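Local coordinates for protein enolase from the environmental genome shotgun sequencing of the Sargasso Sea (PDB 2QGY) that is of unknown function but, as in other enolase superfamily members, probably uses a bound magnesium ion to help abstract a proton alpha to a substrate carboxylate, at residues 36-41 with 307-312; 108-113 with 275-280; 123-128 with 352-357; 155-160 with 166-171; 332-337 with 341-346. All coordinates share one frame; numbering follows the deposited sequence.

Contact 1. Residues 36-41 with 307-312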
# COMPACT_ATOMS: atom_id res chain seq x y z
N PHE A 36 18.95 -3.73 0.31
CA PHE A 36 18.29 -4.26 -0.89
C PHE A 36 17.68 -5.63 -0.56
O PHE A 36 18.16 -6.30 0.35
CB PHE A 36 19.31 -4.40 -2.03
CG PHE A 36 20.08 -3.13 -2.32
CD1 PHE A 36 19.42 -1.96 -2.65
CD2 PHE A 36 21.48 -3.12 -2.29
CE1 PHE A 36 20.14 -0.78 -2.96
CE2 PHE A 36 22.19 -1.97 -2.59
CZ PHE A 36 21.53 -0.80 -2.92
N ILE A 37 16.65 -6.02 -1.30
CA ILE A 37 15.98 -7.30 -1.15
C ILE A 37 16.09 -7.97 -2.50
O ILE A 37 15.42 -7.58 -3.44
CB ILE A 37 14.49 -7.11 -0.78
CG1 ILE A 37 14.36 -6.25 0.50
CG2 ILE A 37 13.77 -8.49 -0.71
CD1 ILE A 37 12.90 -5.79 0.82
N ILE A 38 16.93 -8.98 -2.57
CA ILE A 38 17.19 -9.69 -3.82
C ILE A 38 16.78 -11.14 -3.62
O ILE A 38 17.06 -11.70 -2.58
CB ILE A 38 18.66 -9.58 -4.17
CG1 ILE A 38 18.98 -8.09 -4.45
CG2 ILE A 38 18.97 -10.43 -5.39
CD1 ILE A 38 20.41 -7.79 -4.75
N ILE A 39 16.07 -11.72 -4.59
CA ILE A 39 15.61 -13.11 -4.46
C ILE A 39 16.11 -13.98 -5.61
O ILE A 39 16.39 -13.50 -6.70
CB ILE A 39 14.06 -13.20 -4.34
CG1 ILE A 39 13.37 -13.11 -5.72
CG2 ILE A 39 13.52 -12.11 -3.40
CD1 ILE A 39 11.85 -13.37 -5.64
N LYS A 40 16.21 -15.28 -5.34
CA LYS A 40 16.47 -16.24 -6.40
C LYS A 40 15.47 -17.38 -6.22
O LYS A 40 15.36 -17.93 -5.13
CB LYS A 40 17.90 -16.78 -6.31
CG LYS A 40 18.24 -17.60 -7.54
CD LYS A 40 19.64 -18.24 -7.47
CE LYS A 40 19.63 -19.57 -6.77
NZ LYS A 40 21.04 -20.12 -6.80
N ILE A 41 14.75 -17.69 -7.28
CA ILE A 41 13.76 -18.77 -7.32
C ILE A 41 14.36 -19.83 -8.24
O ILE A 41 14.90 -19.49 -9.29
CB ILE A 41 12.42 -18.26 -7.90
CG1 ILE A 41 11.70 -17.36 -6.85
CG2 ILE A 41 11.53 -19.42 -8.35
CD1 ILE A 41 10.34 -16.83 -7.29
N MET A 307 22.04 -1.79 -8.34
CA MET A 307 22.30 -1.62 -9.77
C MET A 307 22.55 -2.98 -10.43
O MET A 307 23.16 -3.05 -11.52
CB MET A 307 23.45 -0.61 -10.04
CG MET A 307 23.15 0.90 -9.70
SD MET A 307 21.87 1.62 -10.76
CE MET A 307 20.44 1.52 -9.66
N SER A 308 22.06 -4.05 -9.80
CA SER A 308 22.16 -5.39 -10.35
C SER A 308 20.81 -5.82 -10.95
O SER A 308 20.51 -5.44 -12.09
CB SER A 308 22.69 -6.38 -9.28
OG SER A 308 21.82 -6.58 -8.15
N VAL A 309 20.00 -6.54 -10.19
CA VAL A 309 18.76 -7.17 -10.73
C VAL A 309 17.72 -6.12 -11.17
O VAL A 309 17.25 -6.13 -12.31
CB VAL A 309 18.14 -8.19 -9.72
CG1 VAL A 309 16.92 -8.84 -10.30
CG2 VAL A 309 19.17 -9.29 -9.35
N SER A 310 17.38 -5.21 -10.27
CA SER A 310 16.45 -4.10 -10.62
C SER A 310 16.93 -3.29 -11.82
O SER A 310 16.14 -3.01 -12.74
CB SER A 310 16.26 -3.17 -9.44
OG SER A 310 15.59 -3.81 -8.38
N ALA A 311 18.21 -2.90 -11.83
CA ALA A 311 18.70 -2.11 -12.97
C ALA A 311 18.57 -2.89 -14.28
O ALA A 311 18.18 -2.32 -15.31
CB ALA A 311 20.16 -1.59 -12.75
N SER A 312 18.89 -4.18 -14.27
CA SER A 312 18.77 -4.97 -15.50
C SER A 312 17.35 -5.06 -16.00
O SER A 312 17.09 -4.91 -17.20
CB SER A 312 19.35 -6.37 -15.32
OG SER A 312 19.30 -7.05 -16.56

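Contact 2. Residues 108-113 with 275-280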
# COMPACT_ATOMS: atom_id res chain seq x y z
N ILE A 108 8.94 -11.38 -7.37
CA ILE A 108 8.62 -12.73 -7.84
C ILE A 108 8.37 -12.65 -9.35
O ILE A 108 8.94 -13.44 -10.11
CB ILE A 108 7.40 -13.33 -7.14
CG1 ILE A 108 7.68 -13.57 -5.65
CG2 ILE A 108 7.01 -14.68 -7.82
CD1 ILE A 108 6.39 -13.86 -4.81
N GLU A 109 7.59 -11.66 -9.80
CA GLU A 109 7.30 -11.62 -11.24
C GLU A 109 8.56 -11.42 -12.05
O GLU A 109 8.72 -12.03 -13.12
CB GLU A 109 6.24 -10.58 -11.61
CG GLU A 109 5.62 -10.85 -12.98
CD GLU A 109 4.81 -9.68 -13.50
OE1 GLU A 109 3.74 -9.36 -12.93
OE2 GLU A 109 5.27 -9.11 -14.50
N ILE A 110 9.46 -10.58 -11.57
CA ILE A 110 10.71 -10.31 -12.28
C ILE A 110 11.51 -11.61 -12.38
O ILE A 110 12.09 -11.90 -13.43
CB ILE A 110 11.52 -9.20 -11.56
CG1 ILE A 110 10.84 -7.82 -11.81
CG2 ILE A 110 12.99 -9.16 -12.09
CD1 ILE A 110 11.37 -6.70 -10.92
N ALA A 111 11.55 -12.38 -11.30
CA ALA A 111 12.26 -13.69 -11.35
C ALA A 111 11.64 -14.68 -12.37
O ALA A 111 12.38 -15.45 -13.01
CB ALA A 111 12.33 -14.34 -9.99
N LEU A 112 10.31 -14.67 -12.47
CA LEU A 112 9.63 -15.53 -13.44
C LEU A 112 9.94 -15.10 -14.88
O LEU A 112 10.06 -15.94 -15.79
CB LEU A 112 8.12 -15.59 -13.16
CG LEU A 112 7.64 -16.16 -11.80
CD1 LEU A 112 6.14 -16.21 -11.73
CD2 LEU A 112 8.24 -17.56 -11.44
N TRP A 113 10.09 -13.79 -15.10
CA TRP A 113 10.52 -13.28 -16.40
C TRP A 113 11.93 -13.73 -16.74
O TRP A 113 12.21 -14.05 -17.91
CB TRP A 113 10.45 -11.75 -16.47
CG TRP A 113 9.07 -11.22 -16.76
CD1 TRP A 113 8.21 -10.66 -15.87
CD2 TRP A 113 8.38 -11.23 -18.03
NE1 TRP A 113 7.03 -10.29 -16.50
CE2 TRP A 113 7.11 -10.63 -17.82
CE3 TRP A 113 8.71 -11.66 -19.32
CZ2 TRP A 113 6.17 -10.48 -18.84
CZ3 TRP A 113 7.77 -11.51 -20.34
CH2 TRP A 113 6.52 -10.92 -20.09
N ASP A 275 8.47 2.74 -9.65
CA ASP A 275 9.76 2.04 -9.47
C ASP A 275 9.67 0.69 -10.18
O ASP A 275 8.63 0.02 -10.18
CB ASP A 275 10.09 1.85 -7.99
CG ASP A 275 11.51 1.31 -7.76
OD1 ASP A 275 12.43 2.12 -7.53
OD2 ASP A 275 11.70 0.08 -7.84
N ILE A 276 10.75 0.34 -10.86
CA ILE A 276 10.81 -0.91 -11.61
C ILE A 276 10.48 -2.15 -10.75
O ILE A 276 9.95 -3.19 -11.25
CB ILE A 276 12.22 -1.05 -12.27
CG1 ILE A 276 12.27 -2.28 -13.21
CG2 ILE A 276 13.36 -1.11 -11.18
CD1 ILE A 276 11.34 -2.21 -14.46
N SER A 277 10.82 -2.07 -9.47
CA SER A 277 10.69 -3.17 -8.54
C SER A 277 9.60 -2.87 -7.52
O SER A 277 9.48 -3.54 -6.49
CB SER A 277 12.01 -3.39 -7.84
OG SER A 277 12.89 -4.12 -8.69
N GLY A 278 8.78 -1.86 -7.80
CA GLY A 278 7.72 -1.49 -6.87
C GLY A 278 6.34 -1.41 -7.46
O GLY A 278 5.35 -1.34 -6.72
N MET A 279 6.21 -1.44 -8.79
CA MET A 279 4.90 -1.19 -9.41
C MET A 279 3.94 -2.37 -9.19
O MET A 279 2.73 -2.19 -9.12
CB MET A 279 5.07 -0.85 -10.92
CG MET A 279 3.75 -0.84 -11.76
SD MET A 279 2.84 0.71 -11.57
CE MET A 279 1.41 0.38 -12.67
N GLY A 280 4.51 -3.57 -9.04
CA GLY A 280 3.74 -4.81 -8.89
C GLY A 280 4.32 -5.91 -9.76
O GLY A 280 4.25 -7.11 -9.42
O HOH W 1 2.86 -9.38 -10.40

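Contact 3. Residues 123-128 with 352-357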
# COMPACT_ATOMS: atom_id res chain seq x y z
N PRO A 123 17.32 -12.87 -24.32
CA PRO A 123 17.29 -11.77 -23.34
C PRO A 123 15.86 -11.28 -23.13
O PRO A 123 15.03 -11.39 -24.03
CB PRO A 123 18.17 -10.69 -23.96
CG PRO A 123 18.40 -11.09 -25.38
CD PRO A 123 18.12 -12.54 -25.52
N LEU A 124 15.60 -10.73 -21.95
CA LEU A 124 14.23 -10.34 -21.60
C LEU A 124 13.62 -9.37 -22.63
O LEU A 124 12.43 -9.49 -23.01
CB LEU A 124 14.21 -9.74 -20.20
CG LEU A 124 12.88 -9.14 -19.75
CD1 LEU A 124 11.73 -10.15 -19.88
CD2 LEU A 124 13.04 -8.65 -18.32
N ASN A 125 14.41 -8.41 -23.10
CA ASN A 125 13.85 -7.42 -24.02
C ASN A 125 13.30 -8.07 -25.29
O ASN A 125 12.29 -7.63 -25.83
CB ASN A 125 14.76 -6.20 -24.27
CG ASN A 125 16.17 -6.56 -24.77
OD1 ASN A 125 16.49 -7.71 -25.00
ND2 ASN A 125 17.01 -5.53 -24.97
N SER A 126 13.94 -9.16 -25.72
CA SER A 126 13.49 -9.94 -26.88
C SER A 126 12.18 -10.70 -26.65
O SER A 126 11.46 -11.02 -27.61
CB SER A 126 14.59 -10.89 -27.35
OG SER A 126 15.63 -10.17 -28.00
N LEU A 127 11.87 -10.98 -25.38
CA LEU A 127 10.56 -11.50 -24.99
C LEU A 127 9.50 -10.41 -24.98
O LEU A 127 8.31 -10.68 -25.09
CB LEU A 127 10.61 -12.11 -23.59
CG LEU A 127 11.35 -13.41 -23.31
CD1 LEU A 127 10.82 -13.97 -21.97
CD2 LEU A 127 11.22 -14.46 -24.40
N LEU A 128 9.94 -9.17 -24.81
CA LEU A 128 9.02 -8.07 -24.63
C LEU A 128 8.61 -7.42 -25.95
O LEU A 128 7.45 -7.02 -26.11
CB LEU A 128 9.60 -7.03 -23.66
CG LEU A 128 9.96 -7.48 -22.23
CD1 LEU A 128 10.31 -6.27 -21.37
CD2 LEU A 128 8.82 -8.26 -21.58
N ALA A 352 23.22 3.15 -21.22
CA ALA A 352 23.58 1.84 -20.70
C ALA A 352 23.43 0.82 -21.82
O ALA A 352 22.38 0.76 -22.47
CB ALA A 352 22.70 1.47 -19.50
N HIS A 353 24.46 0.02 -22.06
CA HIS A 353 24.37 -1.00 -23.10
C HIS A 353 24.08 -2.36 -22.50
O HIS A 353 24.85 -2.86 -21.70
CB HIS A 353 25.63 -1.05 -23.97
CG HIS A 353 25.59 -2.13 -25.01
ND1 HIS A 353 25.13 -1.91 -26.30
CD2 HIS A 353 25.92 -3.44 -24.95
CE1 HIS A 353 25.19 -3.04 -26.98
NE2 HIS A 353 25.66 -3.98 -26.19
N ILE A 354 22.95 -2.94 -22.89
CA ILE A 354 22.46 -4.21 -22.33
C ILE A 354 23.19 -5.35 -22.98
O ILE A 354 23.40 -5.35 -24.19
CB ILE A 354 20.94 -4.43 -22.65
CG1 ILE A 354 20.10 -3.29 -22.11
CG2 ILE A 354 20.46 -5.79 -22.13
CD1 ILE A 354 18.67 -3.29 -22.64
N ASN A 355 23.57 -6.36 -22.21
CA ASN A 355 24.17 -7.50 -22.87
C ASN A 355 23.11 -8.44 -23.46
O ASN A 355 21.89 -8.25 -23.28
CB ASN A 355 25.22 -8.19 -21.98
CG ASN A 355 24.63 -9.08 -20.93
OD1 ASN A 355 25.35 -9.56 -20.04
ND2 ASN A 355 23.32 -9.32 -21.00
N LYS A 356 23.59 -9.44 -24.17
CA LYS A 356 22.74 -10.29 -24.97
C LYS A 356 22.47 -11.65 -24.29
O LYS A 356 21.97 -12.56 -24.93
CB LYS A 356 23.41 -10.46 -26.35
CG LYS A 356 22.98 -11.68 -27.19
CD LYS A 356 23.93 -11.90 -28.39
CE LYS A 356 23.71 -13.26 -29.06
NZ LYS A 356 24.45 -13.31 -30.36
N SER A 357 22.78 -11.76 -22.99
CA SER A 357 22.57 -13.02 -22.26
C SER A 357 21.08 -13.28 -22.06
O SER A 357 20.26 -12.35 -22.13
CB SER A 357 23.28 -13.00 -20.89
OG SER A 357 24.67 -12.76 -21.07

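Contact 4. Residues 155-160 with 166-171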
# COMPACT_ATOMS: atom_id res chain seq x y z
N ARG A 155 30.83 19.28 -5.78
CA ARG A 155 31.99 18.49 -6.19
C ARG A 155 31.55 17.12 -6.72
O ARG A 155 32.13 16.59 -7.67
CB ARG A 155 33.00 18.33 -5.05
CG ARG A 155 33.65 19.64 -4.55
CD ARG A 155 34.49 19.46 -3.27
NE ARG A 155 33.72 18.89 -2.15
CZ ARG A 155 33.83 17.63 -1.72
NH1 ARG A 155 34.69 16.79 -2.29
NH2 ARG A 155 33.07 17.20 -0.71
N GLN A 156 30.48 16.57 -6.12
CA GLN A 156 29.90 15.33 -6.63
C GLN A 156 29.24 15.56 -7.99
O GLN A 156 29.28 14.69 -8.85
CB GLN A 156 28.88 14.76 -5.65
CG GLN A 156 28.36 13.33 -5.99
CD GLN A 156 29.38 12.22 -5.76
OE1 GLN A 156 30.57 12.46 -5.62
NE2 GLN A 156 28.89 10.98 -5.72
N ILE A 157 28.63 16.73 -8.16
CA ILE A 157 28.00 17.07 -9.44
C ILE A 157 29.07 17.30 -10.54
O ILE A 157 28.85 16.93 -11.67
CB ILE A 157 26.96 18.24 -9.29
CG1 ILE A 157 25.72 17.72 -8.56
CG2 ILE A 157 26.54 18.80 -10.65
CD1 ILE A 157 25.10 18.71 -7.63
N GLU A 158 30.23 17.86 -10.18
CA GLU A 158 31.37 17.92 -11.12
C GLU A 158 31.82 16.53 -11.60
O GLU A 158 32.15 16.34 -12.77
CB GLU A 158 32.57 18.58 -10.46
CG GLU A 158 32.61 20.08 -10.51
CD GLU A 158 33.72 20.62 -9.65
OE1 GLU A 158 34.81 19.97 -9.63
OE2 GLU A 158 33.51 21.67 -8.99
N LYS A 159 31.86 15.59 -10.66
CA LYS A 159 32.26 14.21 -10.93
C LYS A 159 31.30 13.60 -11.95
O LYS A 159 31.73 13.11 -12.98
CB LYS A 159 32.27 13.42 -9.62
CG LYS A 159 32.76 11.98 -9.73
CD LYS A 159 32.46 11.17 -8.45
CE LYS A 159 33.42 11.51 -7.30
NZ LYS A 159 33.06 10.84 -5.98
N PHE A 160 30.00 13.62 -11.64
CA PHE A 160 28.97 13.17 -12.57
C PHE A 160 29.07 13.86 -13.96
O PHE A 160 28.96 13.21 -14.99
CB PHE A 160 27.58 13.44 -11.96
CG PHE A 160 27.21 12.52 -10.78
CD1 PHE A 160 28.15 11.71 -10.15
CD2 PHE A 160 25.89 12.47 -10.32
CE1 PHE A 160 27.81 10.89 -9.08
CE2 PHE A 160 25.53 11.65 -9.24
CZ PHE A 160 26.49 10.85 -8.63
N GLY A 166 23.39 11.02 -19.42
CA GLY A 166 22.36 11.67 -20.22
C GLY A 166 21.68 12.82 -19.52
O GLY A 166 20.87 13.53 -20.13
N GLY A 167 22.00 13.01 -18.24
CA GLY A 167 21.32 13.99 -17.39
C GLY A 167 21.75 13.84 -15.95
O GLY A 167 22.35 12.84 -15.58
N ILE A 168 21.48 14.85 -15.13
CA ILE A 168 21.73 14.75 -13.69
C ILE A 168 20.47 15.20 -12.96
O ILE A 168 19.88 16.25 -13.30
CB ILE A 168 22.95 15.61 -13.24
CG1 ILE A 168 24.25 15.01 -13.79
CG2 ILE A 168 23.05 15.71 -11.70
CD1 ILE A 168 25.49 15.91 -13.64
N LYS A 169 20.03 14.40 -11.99
CA LYS A 169 18.90 14.79 -11.15
C LYS A 169 19.37 15.24 -9.76
O LYS A 169 20.11 14.54 -9.10
CB LYS A 169 17.84 13.67 -11.06
CG LYS A 169 16.59 14.14 -10.35
CD LYS A 169 15.42 13.16 -10.43
CE LYS A 169 15.68 11.86 -9.63
NZ LYS A 169 14.62 10.81 -9.90
N ILE A 170 18.97 16.45 -9.35
CA ILE A 170 19.29 16.97 -8.03
C ILE A 170 18.06 17.22 -7.16
O ILE A 170 16.91 17.19 -7.66
CB ILE A 170 20.11 18.29 -8.14
CG1 ILE A 170 19.29 19.32 -8.92
CG2 ILE A 170 21.47 18.02 -8.84
CD1 ILE A 170 19.81 20.73 -8.83
N TYR A 171 18.28 17.43 -5.87
CA TYR A 171 17.22 17.69 -4.91
C TYR A 171 17.43 19.09 -4.34
O TYR A 171 18.13 19.26 -3.35
CB TYR A 171 17.24 16.63 -3.79
CG TYR A 171 16.81 15.24 -4.24
CD1 TYR A 171 15.61 14.68 -3.80
CD2 TYR A 171 17.63 14.49 -5.06
CE1 TYR A 171 15.22 13.38 -4.22
CE2 TYR A 171 17.25 13.20 -5.48
CZ TYR A 171 16.04 12.68 -5.06
OH TYR A 171 15.68 11.39 -5.46

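Contact 5. Residues 332-337 with 341-346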
# COMPACT_ATOMS: atom_id res chain seq x y z
N ASP A 332 26.75 5.96 -7.50
CA ASP A 332 27.46 5.51 -6.29
C ASP A 332 27.11 4.08 -5.87
O ASP A 332 27.78 3.51 -5.02
CB ASP A 332 27.31 6.48 -5.13
CG ASP A 332 25.84 6.79 -4.79
OD1 ASP A 332 25.07 7.18 -5.70
OD2 ASP A 332 25.48 6.66 -3.60
N TYR A 333 26.05 3.53 -6.44
CA TYR A 333 25.67 2.14 -6.21
C TYR A 333 26.31 1.18 -7.22
O TYR A 333 26.16 -0.07 -7.11
CB TYR A 333 24.15 2.02 -6.31
CG TYR A 333 23.36 2.54 -5.11
CD1 TYR A 333 23.96 3.34 -4.12
CD2 TYR A 333 22.01 2.22 -4.96
CE1 TYR A 333 23.21 3.81 -3.00
CE2 TYR A 333 21.26 2.68 -3.87
CZ TYR A 333 21.86 3.45 -2.90
OH TYR A 333 21.10 3.87 -1.82
N ILE A 334 26.99 1.72 -8.23
CA ILE A 334 27.52 0.84 -9.27
C ILE A 334 28.64 -0.08 -8.76
O ILE A 334 28.56 -1.29 -8.92
CB ILE A 334 27.99 1.61 -10.51
CG1 ILE A 334 26.80 2.33 -11.20
CG2 ILE A 334 28.70 0.67 -11.48
CD1 ILE A 334 25.91 1.43 -12.08
N ASN A 335 29.69 0.47 -8.16
CA ASN A 335 30.78 -0.41 -7.74
C ASN A 335 30.40 -1.23 -6.52
O ASN A 335 30.86 -2.36 -6.35
CB ASN A 335 32.07 0.36 -7.49
CG ASN A 335 32.62 0.97 -8.76
OD1 ASN A 335 32.56 0.38 -9.85
ND2 ASN A 335 33.18 2.16 -8.63
N PHE A 336 29.52 -0.69 -5.67
CA PHE A 336 28.97 -1.51 -4.61
C PHE A 336 28.32 -2.79 -5.19
O PHE A 336 28.53 -3.90 -4.69
CB PHE A 336 27.92 -0.80 -3.76
CG PHE A 336 27.35 -1.69 -2.72
CD1 PHE A 336 28.09 -1.99 -1.57
CD2 PHE A 336 26.10 -2.29 -2.89
CE1 PHE A 336 27.61 -2.83 -0.63
CE2 PHE A 336 25.61 -3.16 -1.94
CZ PHE A 336 26.36 -3.44 -0.80
N SER A 337 27.49 -2.61 -6.21
CA SER A 337 26.75 -3.72 -6.80
C SER A 337 27.74 -4.66 -7.50
O SER A 337 27.54 -5.89 -7.54
CB SER A 337 25.72 -3.20 -7.79
OG SER A 337 24.77 -2.37 -7.14
N CYS A 341 27.94 -8.73 -8.19
CA CYS A 341 27.30 -9.01 -9.48
C CYS A 341 28.22 -8.59 -10.62
O CYS A 341 28.73 -7.49 -10.60
CB CYS A 341 25.96 -8.26 -9.61
SG CYS A 341 25.03 -8.54 -11.16
N GLU A 342 28.41 -9.48 -11.59
CA GLU A 342 29.07 -9.10 -12.85
C GLU A 342 28.00 -8.45 -13.70
O GLU A 342 27.24 -9.12 -14.40
CB GLU A 342 29.72 -10.33 -13.52
CG GLU A 342 30.87 -10.90 -12.68
CD GLU A 342 31.39 -12.29 -13.13
OE1 GLU A 342 32.10 -12.91 -12.31
OE2 GLU A 342 31.11 -12.77 -14.27
N LEU A 343 27.89 -7.13 -13.59
CA LEU A 343 26.71 -6.42 -14.11
C LEU A 343 26.44 -6.70 -15.58
O LEU A 343 27.37 -6.74 -16.38
CB LEU A 343 26.84 -4.90 -13.91
CG LEU A 343 27.07 -4.41 -12.49
CD1 LEU A 343 27.08 -2.88 -12.48
CD2 LEU A 343 26.03 -4.95 -11.52
N PRO A 344 25.15 -6.91 -15.94
CA PRO A 344 24.83 -7.29 -17.33
C PRO A 344 24.69 -6.09 -18.29
O PRO A 344 24.04 -6.20 -19.34
CB PRO A 344 23.49 -8.01 -17.16
CG PRO A 344 22.83 -7.30 -16.05
CD PRO A 344 23.94 -6.83 -15.10
N PHE A 345 25.28 -4.96 -17.94
CA PHE A 345 25.27 -3.80 -18.80
C PHE A 345 26.55 -3.01 -18.55
O PHE A 345 27.18 -3.16 -17.50
CB PHE A 345 24.02 -2.94 -18.51
CG PHE A 345 23.91 -2.51 -17.07
CD1 PHE A 345 24.50 -1.32 -16.63
CD2 PHE A 345 23.21 -3.29 -16.14
CE1 PHE A 345 24.41 -0.93 -15.26
CE2 PHE A 345 23.11 -2.90 -14.79
CZ PHE A 345 23.72 -1.71 -14.36
N ASP A 346 26.91 -2.17 -19.52
CA ASP A 346 28.00 -1.22 -19.40
C ASP A 346 27.44 0.18 -19.60
O ASP A 346 26.71 0.41 -20.57
CB ASP A 346 29.02 -1.50 -20.50
CG ASP A 346 29.81 -2.75 -20.23
OD1 ASP A 346 30.64 -2.71 -19.30
OD2 ASP A 346 29.60 -3.77 -20.95

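Contact 1. Residues 36-41 with 307-312
Ile38 meets the beginning of helix 309-320 with both branches of its side chain. Its CD1 lies 3.9 Å from Ser308 OG, and its CG2 lies 4.1 Å from Val309 CG2, the two aliphatic groups crossing at a slant. The division of labour follows from the torsions: with chi1 -65° CG1 stands beside the backbone N and CG2 falls anti to it, and an extended chi2 (177°) carries CD1 on to Ser308. A beta-branched residue thus suits a strand position that touches both the N-cap residue and the first residue of the helix.

The hydroxyl of Ser308 does not depend on Ile38 for a polar partner, because it bonds to Ser306 OG. Ser308 sits at the N-cap position, where its own OG makes no capping bond; its carbonyl O receives Ser312 N at 3.0 Å in the first turn. In the next shell the strand 48-53, neighbour of 37-43 in the antiparallel sheet of the N-terminal domain, presses Trp50 against Ile38 and Glu52 against Val309. Glu52 OE1 also accepts Ser310 N, a helix N-H from the barrel domain. The fit here is largely van der Waals, while a carboxylate of the N-terminal domain takes up one N-H of the first helical turn.

Contact 2. Residues 108-113 with 275-280
Helix residues Glu109 and Ile110 run beside the irregular loop 275-280 with the CA of Glu109 8.0 Å from the CA of Gly280, far enough to admit a water between them. That water donates to Glu109 OE1 at 2.7 Å and to Gly280 O at 2.8 Å. The other oxygen, Glu109 OE2, accepts Trp113 NE1 at 2.9 Å, lying in the plane of the indole, and also takes Ile283 N at the beginning of helix 282-294, so the buried carboxylate is held at both ends.

Ile110 supplies the apolar part: CD1, at the end of an extended chain, touches Ser277 OG at 3.7 Å and Ile276 O. The Ser277 hydroxyl has its polar partners in Ser310 OG and Glu52 O. The loop follows barrel strand 271-272 and is shaped by an Asx turn, in which Asp275 OD2 accepts Ser277 N at 2.8 Å. Asp275 OD1 pairs with His302 ND1, consistent with the Asp-His dyad of mandelate racemase relatives. At Gly280 a phi of 136° calls for glycine.

Contact 3. Residues 123-128 with 352-357
This is a partly buried van der Waals contact, made by Pro123 and Asn125 with Ile354, Lys356 and Ser357, where the short helix 124-128 meets the chain leaving strand 351-354. The Pro123 ring lies against backbone oxygens: CB is 3.2 Å from Ser357 O, a snug approach, and CG is 3.9 Å from Lys356 O. Lys356 and Ser357 contribute main chain here, since both side chains set off away from the proline. Proline fits the start of this short helix, where an N-H is not needed for helical bonding, and its own carbonyl receives weak bonds from Ser126 N and Leu127 N.

The strand belongs to a hairpin with 345-348 that joins barrel strand 135-141 in antiparallel fashion, whereas helix 124-128 follows the long helix 99-120 of the N-terminal part; the contact therefore ties together pieces far apart in sequence. Asn125 and Ile354 point at each other across the gap: chi1 of 55° sets the amide between backbone N and carbonyl carbon, with ND2 meeting CD1 of the isoleucine at 3.6 Å. ND2 donates to Ser319 OG, while Asn125 N bonds to His316 ND1. Ile354 packs on these same two residues, His316 and Ser319 of helix 309-320, and on Val136 of strand 135-141; its branched chain suits a strand and fills this buried place.

Contact 4. Residues 155-160 with 166-171
Lys169 NZ, on the strand residue between the two isoleucines that meet Ile157 and Phe160, is gripped by three groups: the carboxylates of Glu226 and Glu328 and the hydroxyl of Tyr139. Glu226 is a magnesium ligand, so the lysine faces the metal side of the barrel; Ile168 on the other face points to the helix and Ile170 lies beside it, as expected from strand alternation.

Ile168 carries the largest share of the contact. Its CD1 touches Phe160 CB at 3.6 Å and also lies 4.0 Å from Ile157 O, so the methyl sits against both side chain and backbone of one helical turn. The Phe160 contact is made through CB; its side chain also packs on Ala140 and Pro331. Ile157 sends CD1 to Ile170 CG2 at 3.9 Å, the two side chains crossing at about a right angle. At Ile170 a chi1 of 59° puts CG1 between backbone N and carbonyl carbon, leaving CG2 beside the N, where it meets that methyl; Phe183 and Val187 of helix 177-191 adjoin Ile157 too.

Within the helix, Lys159 NZ donates to Gln156 OE1 at 3.0 Å, and it forms a salt bridge with Asp28. Helix and strand axes lie 10.2 Å apart and run nearly antiparallel, at 163°. This is the return half of a beta-alpha-beta crossover, strand 135-141, helix 150-162, strand 168-170, the repeating unit of the TIM barrel.

Contact 5. Residues 332-337 with 341-346
Cys341 opens the second segment by giving its N-H to Ser337 O at 2.9 Å, a bond lying in the carbonyl plane but bent at the hydrogen (133°). The donor lies four positions after the acceptor, the spacing of an alpha-helical bond, so the bond holds the chain to the end of helix 334-338 while it turns away; Cys341 CB rests 3.5 Å from the same oxygen.

Leu343 then spreads its two methyls over the helix: CD1 meets Ile334 CG2 at 4.0 Å and CD2 meets Ser337 CB at 4.1 Å. A forked residue suits a place where two residues one turn apart, Ile334 and Ser337, are touched together. Tyr333 O accepts Ser337 OG at 2.7 Å and Ser337 N at 3.0 Å, from opposite faces of the carbonyl plane, and Ser337 OG also accepts Met307 N. A small hydroxylated residue can thus serve the helix and still leave its CB to the leucine.

Pro344 packs on Ser312 of helix 309-320. Phe345 follows, receiving Ile334 CD1 at the ring edge near its plane, 4.2 Å from CE1; the bent chi2 of Ile334 (-79°) directs that methyl to the ring, and the Phe345 side chain also packs on Ala311 and Leu315. The short helix after barrel strand 327-329, succeeded by a hairpin, is consistent with the modified (beta/alpha)7-beta barrel of the enolase superfamily, in which the last strand lacks a regular barrel helix.

Contacts 1 and 2, with centres about 9 Å apart, dock the N-terminal domain on the barrel side by side and touch where Ser310 OG lies 2.7 Å from Ser277 OG. Contact 5 adjoins contact 1, with Met307 N 3.0 Å from Ser337 OG, and shares a hairpin with contact 3, where Asn355 N is 2.9 Å from Pro344 O. Contact 3 also reaches contact 2: Trp113 CE3 packs on Leu124 CD1 at 3.4 Å. Contact 4 stands apart; its nearest neighbour is contact 5, with centres about 18 Å apart and nearest atoms about 5 Å. The magnesium ion, held by Asp200, Glu226 and Glu252, is about 11 Å from the Ile170 side chain and about 13 Å from that of Ile276.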